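Local coordinates for protein cyclodipeptide synthase, BtCDPS (Bacillus thermoamylovorans, PDB 6ZTU) that probably joins two amino acids, normally delivered by aminoacyl-tRNAs, into a cyclic dipeptide, as other cyclodipeptide synthases do, at residues I33-S38 / K69-A74. Residues are numbered along the deposited sequence; the frame is centred on the assembly and turned at random.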
ATOM      1  N   ILE A  33       3.109  -2.360  -3.378  1.00 23.22           N
ATOM      2  CA  ILE A  33       3.673  -1.965  -4.667  1.00 24.26           C
ATOM      3  C   ILE A  33       2.711  -0.962  -5.284  1.00 26.94           C
ATOM      4  O   ILE A  33       1.576  -1.310  -5.624  1.00 26.06           O
ATOM      5  CB  ILE A  33       3.886  -3.164  -5.599  1.00 26.55           C
ATOM      6  CG1 ILE A  33       4.646  -4.290  -4.891  1.00 28.32           C
ATOM      7  CG2 ILE A  33       4.592  -2.721  -6.884  1.00 27.57           C
ATOM      8  CD1 ILE A  33       5.986  -3.874  -4.316  1.00 29.19           C
ATOM      9  N   SER A  34       3.154   0.273  -5.411  1.00 26.24           N
ATOM     10  CA  SER A  34       2.292   1.368  -5.837  1.00 31.31           C
ATOM     11  C   SER A  34       2.264   1.452  -7.360  1.00 30.82           C
ATOM     12  O   SER A  34       3.322   1.393  -7.991  1.00 31.60           O
ATOM     13  CB  SER A  34       2.785   2.691  -5.240  1.00 29.46           C
ATOM     14  OG  SER A  34       1.777   3.674  -5.313  1.00 42.80           O
ATOM     15  N   PRO A  35       1.089   1.582  -7.979  1.00 28.94           N
ATOM     16  CA  PRO A  35       1.023   1.647  -9.442  1.00 27.87           C
ATOM     17  C   PRO A  35       1.392   3.023  -9.980  1.00 28.59           C
ATOM     18  O   PRO A  35       1.150   4.052  -9.347  1.00 32.64           O
ATOM     19  CB  PRO A  35      -0.448   1.321  -9.735  1.00 33.19           C
ATOM     20  CG  PRO A  35      -1.175   1.882  -8.549  1.00 33.97           C
ATOM     21  CD  PRO A  35      -0.251   1.610  -7.368  1.00 29.88           C
ATOM     22  N   PHE A  36       1.978   3.019 -11.182  1.00 31.19           N
ATOM     23  CA  PHE A  36       2.362   4.249 -11.885  1.00 31.95           C
ATOM     24  C   PHE A  36       3.354   5.060 -11.059  1.00 34.67           C
ATOM     25  O   PHE A  36       3.281   6.288 -10.971  1.00 39.00           O
ATOM     26  CB  PHE A  36       1.129   5.071 -12.258  1.00 32.04           C
ATOM     27  CG  PHE A  36      -0.001   4.230 -12.760  1.00 33.94           C
ATOM     28  CD1 PHE A  36       0.170   3.431 -13.879  1.00 39.66           C
ATOM     29  CD2 PHE A  36      -1.216   4.200 -12.102  1.00 33.43           C
ATOM     30  CE1 PHE A  36      -0.858   2.636 -14.343  1.00 40.10           C
ATOM     31  CE2 PHE A  36      -2.255   3.404 -12.567  1.00 35.13           C
ATOM     32  CZ  PHE A  36      -2.069   2.620 -13.686  1.00 37.70           C
ATOM     33  N   ASN A  37       4.296   4.350 -10.453  1.00 33.24           N
ATOM     34  CA  ASN A  37       5.319   4.935  -9.599  1.00 35.22           C
ATOM     35  C   ASN A  37       6.656   4.382 -10.065  1.00 37.48           C
ATOM     36  O   ASN A  37       6.889   3.175  -9.973  1.00 35.25           O
ATOM     37  CB  ASN A  37       5.051   4.596  -8.126  1.00 30.88           C
ATOM     38  CG  ASN A  37       6.061   5.222  -7.185  1.00 35.47           C
ATOM     39  OD1 ASN A  37       7.226   5.394  -7.528  1.00 38.20           O
ATOM     40  ND2 ASN A  37       5.613   5.565  -5.988  1.00 36.81           N
ATOM     41  N   SER A  38       7.534   5.265 -10.549  1.00 40.39           N
ATOM     42  CA  SER A  38       8.779   4.818 -11.170  1.00 42.01           C
ATOM     43  C   SER A  38       9.698   4.088 -10.199  1.00 37.57           C
ATOM     44  O   SER A  38      10.592   3.360 -10.645  1.00 43.96           O
ATOM     45  CB  SER A  38       9.525   6.009 -11.778  1.00 39.95           C
ATOM     46  OG  SER A  38       9.427   7.147 -10.938  1.00 46.15           O
ATOM     47  N   LYS A  69      -7.523   2.582 -11.648  1.00 31.23           N
ATOM     48  CA  LYS A  69      -7.935   3.363 -12.816  1.00 31.66           C
ATOM     49  C   LYS A  69      -8.393   4.766 -12.424  1.00 30.67           C
ATOM     50  O   LYS A  69      -8.234   5.708 -13.209  1.00 32.12           O
ATOM     51  CB  LYS A  69      -9.033   2.624 -13.589  1.00 30.43           C
ATOM     52  CG  LYS A  69     -10.416   2.661 -12.971  1.00 34.23           C
ATOM     53  CD  LYS A  69     -11.398   1.827 -13.799  1.00 40.12           C
ATOM     54  CE  LYS A  69     -12.792   2.447 -13.831  1.00 44.24           C
ATOM     55  NZ  LYS A  69     -13.048   3.407 -12.708  1.00 45.96           N
ATOM     56  N   ASN A  70      -8.934   4.931 -11.211  1.00 29.10           N
ATOM     57  CA  ASN A  70      -9.394   6.247 -10.767  1.00 31.80           C
ATOM     58  C   ASN A  70      -8.264   7.257 -10.736  1.00 33.82           C
ATOM     59  O   ASN A  70      -8.491   8.451 -10.979  1.00 32.77           O
ATOM     60  CB  ASN A  70     -10.029   6.162  -9.378  1.00 30.02           C
ATOM     61  CG  ASN A  70     -11.310   5.382  -9.377  1.00 29.76           C
ATOM     62  OD1 ASN A  70     -11.400   4.336 -10.024  1.00 36.17           O
ATOM     63  ND2 ASN A  70     -12.319   5.874  -8.660  1.00 29.71           N
ATOM     64  N   LEU A  71      -7.046   6.802 -10.418  1.00 30.22           N
ATOM     65  CA  LEU A  71      -5.905   7.705 -10.372  1.00 31.51           C
ATOM     66  C   LEU A  71      -5.625   8.282 -11.751  1.00 36.45           C
ATOM     67  O   LEU A  71      -5.267   9.456 -11.881  1.00 37.33           O
ATOM     68  CB  LEU A  71      -4.671   6.973  -9.836  1.00 28.31           C
ATOM     69  CG  LEU A  71      -4.792   6.325  -8.451  1.00 27.80           C
ATOM     70  CD1 LEU A  71      -3.482   5.657  -8.098  1.00 27.88           C
ATOM     71  CD2 LEU A  71      -5.177   7.352  -7.381  1.00 31.21           C
ATOM     72  N   LEU A  72      -5.798   7.470 -12.792  1.00 35.01           N
ATOM     73  CA  LEU A  72      -5.614   7.962 -14.154  1.00 37.44           C
ATOM     74  C   LEU A  72      -6.828   8.756 -14.628  1.00 35.85           C
ATOM     75  O   LEU A  72      -6.672   9.828 -15.220  1.00 42.19           O
ATOM     76  CB  LEU A  72      -5.315   6.787 -15.090  1.00 33.33           C
ATOM     77  CG  LEU A  72      -4.105   5.902 -14.744  1.00 36.66           C
ATOM     78  CD1 LEU A  72      -4.002   4.711 -15.697  1.00 39.97           C
ATOM     79  CD2 LEU A  72      -2.802   6.689 -14.733  1.00 37.14           C
ATOM     80  N   GLU A  73      -8.039   8.270 -14.341  1.00 33.61           N
ATOM     81  CA  GLU A  73      -9.248   8.984 -14.740  1.00 34.46           C
ATOM     82  C   GLU A  73      -9.287  10.390 -14.158  1.00 43.10           C
ATOM     83  O   GLU A  73      -9.835  11.312 -14.775  1.00 39.93           O
ATOM     84  CB  GLU A  73     -10.485   8.201 -14.308  1.00 35.83           C
ATOM     85  CG  GLU A  73     -10.646   6.886 -15.047  1.00 34.21           C
ATOM     86  CD  GLU A  73     -11.827   6.099 -14.563  1.00 38.20           C
ATOM     87  OE1 GLU A  73     -12.190   6.217 -13.375  1.00 36.57           O
ATOM     88  OE2 GLU A  73     -12.405   5.355 -15.376  1.00 39.85           O
ATOM     89  N   ALA A  74      -8.724  10.574 -12.962  1.00 39.54           N
ATOM     90  CA  ALA A  74      -8.707  11.907 -12.368  1.00 41.54           C
ATOM     91  C   ALA A  74      -7.683  12.809 -13.043  1.00 38.45           C
ATOM     92  O   ALA A  74      -7.868  14.030 -13.084  1.00 49.51           O
ATOM     93  CB  ALA A  74      -8.429  11.810 -10.867  1.00 32.40           C
TER
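On the helix whose Leu72 meets Phe36, Glu73 OE1 is gripped by two groups, Lys69 NZ at 3.0 Å and His172 NE2. The lysine comes from above the carboxylate plane, 36° out of it, and closes a salt bridge over one helical turn. No hydrogen bond crosses to 33-38; that contact is apolar. Leu72 CD2 sits over one face of the Phe36 ring, 4.0 Å from its centroid and 14° off the normal, a CH-pi contact. Leu72 CD1 comes near the ring's far end, 3.5 Å from Phe36 CZ. Pro35 CB lies on the opposite face, toward the rim. Phe36 CG is anti to the carbonyl carbon (chi1 -41°), which sends the ring out to meet the leucine. Beside this pair, Pro35 CG is 4.4 Å from Leu71 CD1. Arg154 NH2 hydrogen-bonds Pro35 O, and Phe36 N hydrogen-bonds Glu89 OE2. With Phe36 cut back to an alanine, Leu72 is likely to lose its aromatic partner, and a gap would open between it and Pro35. The segments follow neighbouring parallel strands, 28-32 and 58-63, and Ile33 lines the hexanediol pocket. Apolar packing thus joins the pocket-side loop to helix 68-74, while polar bonds hold each segment separately.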